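Local coordinates for putative invasin (Yersinia pseudotuberculosis IP 31758, PDB 5N40), which probably acts as a surface adhesin of the invasin family, pairing immunoglobulin-like domains with a C-type lectin-like domain for attachment to host cells, at residues I102-N114 with S124-A138. The protein carries 1 engineered substitution. Residues are numbered along the deposited sequence; the frame is centred on the assembly and turned at random.
Sequences IPAPVDLTVLTDN and SLTVIAKYKSTDVVA
Leu-108 lays CD2 against Ala-129 CB at 3.7 Å, and Val-110 CG1 meets Leu-125 CD2 at 3.8 Å; these contacts mark the tightly packed face of two antiparallel strands, 106-112 and 124-131. With CG anti to the carbonyl carbon (chi1 -59°) and chi2 extended, the leucine's CD2 is carried to Ala-129. Met-143 and Phe-145 of strand 142-151 and Glu-210 and Thr-212 of strand 209-217 pack onto this same face, as expected for a beta-sandwich of the immunoglobulin-like type, in which 106-112 is an outermost strand of one sheet. The strand axes approach to 4.5 Å, and paired backbone bonds join Thr-109 with Ile-128 and Leu-111 with Thr-126. On the reverse, solvent side, contacts are sparser: Leu-111 CD1 only brushes Ile-128 CD1, at 4.0 Å. Polar grips close both ends. Asp-107 OD2 accepts Ser-133 N at 2.8 Å in a nearly straight bond (174°), met on the syn side but 32° out of the carboxylate plane; a water donates to the same oxygen and to Thr-134 O, tying the strand to the type II turn 131-134. Here Lys-132 crosses Asp-107 at about a right angle, its aliphatic CG passing OD1 at 3.6 Å while NZ is salt-bridged to Asp-208. At the far end, Asp-113 OD1 receives Ser-124 N at 2.9 Å from above its carboxylate plane, while OD2 forms a salt bridge with Lys-117.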
loop_
_atom_site.group_PDB
_atom_site.type_symbol
_atom_site.label_atom_id
_atom_site.label_comp_id
_atom_site.label_asym_id
_atom_site.label_seq_id
_atom_site.Cartn_x
_atom_site.Cartn_y
_atom_site.Cartn_z
ATOM N N ILE A 102 -18.855 8.168 -18.070
ATOM C CA ILE A 102 -18.277 6.928 -17.568
ATOM C C ILE A 102 -16.776 7.114 -17.384
ATOM O O ILE A 102 -16.206 8.107 -17.856
ATOM C CB ILE A 102 -18.591 5.743 -18.499
ATOM C CG1 ILE A 102 -17.854 5.861 -19.840
ATOM C CG2 ILE A 102 -20.104 5.634 -18.712
ATOM C CD1 ILE A 102 -18.035 4.650 -20.742
ATOM N N PRO A 103 -16.111 6.187 -16.698
ATOM C CA PRO A 103 -14.670 6.327 -16.459
ATOM C C PRO A 103 -13.860 6.374 -17.744
ATOM O O PRO A 103 -14.186 5.731 -18.746
ATOM C CB PRO A 103 -14.328 5.074 -15.648
ATOM C CG PRO A 103 -15.579 4.721 -14.954
ATOM C CD PRO A 103 -16.687 5.076 -15.928
ATOM N N ALA A 104 -12.764 7.119 -17.685
ATOM C CA ALA A 104 -11.861 7.217 -18.815
ATOM C C ALA A 104 -10.904 6.031 -18.804
ATOM O O ALA A 104 -10.263 5.768 -17.774
ATOM C CB ALA A 104 -11.071 8.522 -18.756
ATOM N N PRO A 105 -10.791 5.287 -19.899
ATOM C CA PRO A 105 -9.746 4.262 -19.966
ATOM C C PRO A 105 -8.381 4.898 -19.752
ATOM O O PRO A 105 -8.047 5.913 -20.374
ATOM C CB PRO A 105 -9.896 3.687 -21.374
ATOM C CG PRO A 105 -11.351 3.908 -21.708
ATOM C CD PRO A 105 -11.704 5.222 -21.065
ATOM N N VAL A 106 -7.589 4.297 -18.861
ATOM C CA VAL A 106 -6.266 4.816 -18.534
ATOM C C VAL A 106 -5.249 3.683 -18.457
ATOM O O VAL A 106 -5.588 2.511 -18.282
ATOM C CB VAL A 106 -6.254 5.599 -17.206
ATOM C CG1 VAL A 106 -7.023 6.898 -17.344
ATOM C CG2 VAL A 106 -6.814 4.743 -16.069
ATOM N N ASP A 107 -3.980 4.062 -18.603
ATOM C CA ASP A 107 -2.847 3.216 -18.253
ATOM C C ASP A 107 -2.255 3.745 -16.955
ATOM O O ASP A 107 -2.048 4.958 -16.813
ATOM C CB ASP A 107 -1.758 3.216 -19.331
ATOM C CG ASP A 107 -2.246 2.725 -20.678
ATOM O OD1 ASP A 107 -2.952 1.695 -20.733
ATOM O OD2 ASP A 107 -1.890 3.377 -21.682
ATOM N N LEU A 108 -1.992 2.847 -16.022
ATOM C CA LEU A 108 -1.425 3.215 -14.735
ATOM C C LEU A 108 0.046 2.835 -14.666
ATOM O O LEU A 108 0.438 1.733 -15.060
ATOM C CB LEU A 108 -2.167 2.532 -13.589
ATOM C CG LEU A 108 -3.663 2.806 -13.450
ATOM C CD1 LEU A 108 -4.189 2.182 -12.163
ATOM C CD2 LEU A 108 -3.960 4.274 -13.475
ATOM N N THR A 109 0.849 3.756 -14.147
ATOM C CA THR A 109 2.212 3.473 -13.724
ATOM C C THR A 109 2.276 3.621 -12.211
ATOM O O THR A 109 1.687 4.550 -11.653
ATOM C CB THR A 109 3.206 4.429 -14.388
ATOM O OG1 THR A 109 3.057 4.366 -15.812
ATOM C CG2 THR A 109 4.631 4.058 -14.020
ATOM N N VAL A 110 2.997 2.714 -11.550
ATOM C CA VAL A 110 3.119 2.729 -10.095
ATOM C C VAL A 110 4.596 2.756 -9.740
ATOM O O VAL A 110 5.347 1.853 -10.126
ATOM C CB VAL A 110 2.427 1.521 -9.445
ATOM C CG1 VAL A 110 2.456 1.645 -7.927
ATOM C CG2 VAL A 110 0.995 1.415 -9.931
ATOM N N LEU A 111 4.996 3.785 -8.996
ATOM C CA LEU A 111 6.371 4.014 -8.576
ATOM C C LEU A 111 6.438 4.031 -7.056
ATOM O O LEU A 111 5.571 4.611 -6.394
ATOM C CB LEU A 111 6.892 5.347 -9.121
ATOM C CG LEU A 111 6.851 5.529 -10.640
ATOM C CD1 LEU A 111 7.351 6.901 -11.044
ATOM C CD2 LEU A 111 7.654 4.447 -11.341
ATOM N N THR A 112 7.472 3.410 -6.500
ATOM C CA THR A 112 7.762 3.531 -5.078
ATOM C C THR A 112 9.146 4.138 -4.913
ATOM O O THR A 112 10.053 3.843 -5.697
ATOM C CB THR A 112 7.700 2.178 -4.368
ATOM O OG1 THR A 112 8.566 1.254 -5.030
ATOM C CG2 THR A 112 6.264 1.636 -4.363
ATOM N N ASP A 113 9.312 4.991 -3.897
ATOM C CA ASP A 113 10.617 5.629 -3.718
ATOM C C ASP A 113 11.688 4.585 -3.413
ATOM O O ASP A 113 12.798 4.647 -3.956
ATOM C CB ASP A 113 10.554 6.722 -2.639
ATOM C CG ASP A 113 10.243 6.197 -1.243
ATOM O OD1 ASP A 113 9.510 5.202 -1.093
ATOM O OD2 ASP A 113 10.731 6.818 -0.269
ATOM N N ASN A 114 11.367 3.611 -2.566
ATOM C CA ASN A 114 12.163 2.396 -2.430
ATOM C C ASN A 114 11.201 1.272 -2.101
ATOM O O ASN A 114 10.331 1.436 -1.239
ATOM C CB ASN A 114 13.239 2.529 -1.344
ATOM C CG ASN A 114 14.252 1.387 -1.379
ATOM O OD1 ASN A 114 13.893 0.217 -1.525
ATOM N ND2 ASN A 114 15.529 1.734 -1.259
ATOM N N SER A 124 6.825 5.668 -0.064
ATOM C CA SER A 124 6.050 6.613 -0.856
ATOM C C SER A 124 5.661 5.940 -2.167
ATOM O O SER A 124 6.531 5.564 -2.956
ATOM C CB SER A 124 6.851 7.886 -1.121
ATOM O OG SER A 124 6.056 8.858 -1.781
ATOM N N LEU A 125 4.362 5.779 -2.385
ATOM C CA LEU A 125 3.827 5.079 -3.545
ATOM C C LEU A 125 3.069 6.085 -4.393
ATOM O O LEU A 125 2.155 6.751 -3.894
ATOM C CB LEU A 125 2.914 3.927 -3.110
ATOM C CG LEU A 125 2.359 2.961 -4.164
ATOM C CD1 LEU A 125 1.942 1.668 -3.486
ATOM C CD2 LEU A 125 1.187 3.549 -4.934
ATOM N N THR A 126 3.455 6.203 -5.664
ATOM C CA THR A 126 2.821 7.124 -6.601
ATOM C C THR A 126 2.173 6.359 -7.748
ATOM O O THR A 126 2.827 5.546 -8.410
ATOM C CB THR A 126 3.839 8.124 -7.158
ATOM O OG1 THR A 126 4.400 8.892 -6.086
ATOM C CG2 THR A 126 3.186 9.058 -8.165
ATOM N N VAL A 127 0.893 6.634 -7.980
ATOM C CA VAL A 127 0.166 6.162 -9.157
ATOM C C VAL A 127 0.106 7.302 -10.158
ATOM O O VAL A 127 -0.301 8.416 -9.806
ATOM C CB VAL A 127 -1.259 5.695 -8.793
ATOM C CG1 VAL A 127 -1.959 5.108 -10.027
ATOM C CG2 VAL A 127 -1.242 4.698 -7.646
ATOM N N ILE A 128 0.491 7.029 -11.403
ATOM C CA ILE A 128 0.383 7.994 -12.490
ATOM C C ILE A 128 -0.599 7.423 -13.501
ATOM O O ILE A 128 -0.408 6.301 -13.987
ATOM C CB ILE A 128 1.733 8.274 -13.165
ATOM C CG1 ILE A 128 2.782 8.685 -12.131
ATOM C CG2 ILE A 128 1.560 9.345 -14.256
ATOM C CD1 ILE A 128 4.178 8.795 -12.695
ATOM N N ALA A 129 -1.644 8.186 -13.807
ATOM C CA ALA A 129 -2.671 7.778 -14.761
ATOM C C ALA A 129 -2.559 8.635 -16.013
ATOM O O ALA A 129 -2.469 9.868 -15.929
ATOM C CB ALA A 129 -4.071 7.904 -14.155
ATOM N N LYS A 130 -2.548 7.978 -17.165
ATOM C CA LYS A 130 -2.600 8.643 -18.454
ATOM C C LYS A 130 -3.717 8.022 -19.273
ATOM O O LYS A 130 -3.993 6.822 -19.164
ATOM C CB LYS A 130 -1.271 8.525 -19.196
ATOM C CG LYS A 130 -0.113 9.172 -18.438
ATOM C CD LYS A 130 1.222 8.859 -19.056
ATOM C CE LYS A 130 2.350 9.529 -18.283
ATOM N NZ LYS A 130 3.664 9.150 -18.855
ATOM N N TYR A 131 -4.348 8.838 -20.107
ATOM C CA TYR A 131 -5.393 8.308 -20.970
ATOM C C TYR A 131 -4.808 7.216 -21.851
ATOM O O TYR A 131 -3.701 7.345 -22.385
ATOM C CB TYR A 131 -6.017 9.414 -21.816
ATOM C CG TYR A 131 -6.730 10.451 -20.988
ATOM C CD1 TYR A 131 -7.773 10.092 -20.142
ATOM C CD2 TYR A 131 -6.357 11.778 -21.030
ATOM C CE1 TYR A 131 -8.420 11.028 -19.362
ATOM C CE2 TYR A 131 -7.007 12.726 -20.262
ATOM C CZ TYR A 131 -8.042 12.344 -19.433
ATOM O OH TYR A 131 -8.682 13.280 -18.666
ATOM N N LYS A 132 -5.561 6.132 -21.991
ATOM C CA LYS A 132 -5.010 4.883 -22.493
ATOM C C LYS A 132 -4.309 5.077 -23.834
ATOM O O LYS A 132 -4.874 5.643 -24.779
ATOM C CB LYS A 132 -6.126 3.844 -22.616
ATOM C CG LYS A 132 -5.639 2.481 -23.045
ATOM C CD LYS A 132 -6.678 1.408 -22.799
ATOM C CE LYS A 132 -6.831 1.070 -21.312
ATOM N NZ LYS A 132 -7.891 0.027 -21.094
ATOM N N SER A 133 -3.072 4.577 -23.901
ATOM C CA SER A 133 -2.214 4.577 -25.083
ATOM C C SER A 133 -1.709 5.966 -25.445
ATOM O O SER A 133 -1.209 6.164 -26.553
ATOM C CB SER A 133 -2.912 3.946 -26.294
ATOM O OG SER A 133 -3.796 4.859 -26.934
ATOM N N THR A 134 -1.813 6.936 -24.535
ATOM C CA THR A 134 -1.302 8.280 -24.771
ATOM C C THR A 134 -0.374 8.679 -23.635
ATOM O O THR A 134 -0.236 7.973 -22.632
ATOM C CB THR A 134 -2.423 9.328 -24.880
ATOM O OG1 THR A 134 -2.866 9.699 -23.567
ATOM C CG2 THR A 134 -3.604 8.809 -25.714
ATOM N N ASP A 135 0.247 9.846 -23.799
ATOM C CA ASP A 135 1.070 10.444 -22.754
ATOM C C ASP A 135 0.363 11.620 -22.083
ATOM O O ASP A 135 1.018 12.457 -21.450
ATOM C CB ASP A 135 2.419 10.879 -23.330
ATOM C CG ASP A 135 3.461 11.140 -22.248
ATOM O OD1 ASP A 135 3.771 10.201 -21.479
ATOM O OD2 ASP A 135 3.969 12.279 -22.165
ATOM N N VAL A 136 -0.959 11.697 -22.204
ATOM C CA VAL A 136 -1.739 12.778 -21.610
ATOM C C VAL A 136 -2.184 12.349 -20.218
ATOM O O VAL A 136 -2.826 11.305 -20.056
ATOM C CB VAL A 136 -2.949 13.139 -22.485
ATOM C CG1 VAL A 136 -3.726 14.293 -21.873
ATOM C CG2 VAL A 136 -2.490 13.496 -23.887
ATOM N N VAL A 137 -1.844 13.158 -19.212
ATOM C CA VAL A 137 -2.179 12.818 -17.836
ATOM C C VAL A 137 -3.687 12.915 -17.636
ATOM O O VAL A 137 -4.377 13.737 -18.259
ATOM C CB VAL A 137 -1.432 13.722 -16.837
ATOM C CG1 VAL A 137 0.077 13.602 -17.038
ATOM C CG2 VAL A 137 -1.891 15.168 -16.955
ATOM N N ALA A 138 -4.199 12.067 -16.748
ATOM C CA ALA A 138 -5.633 11.967 -16.496
ATOM C C ALA A 138 -5.935 12.430 -15.073
ATOM O O ALA A 138 -5.693 11.683 -14.111
ATOM C CB ALA A 138 -6.109 10.530 -16.718
HETATM O O HOH W 1 -0.054 5.414 -21.747
#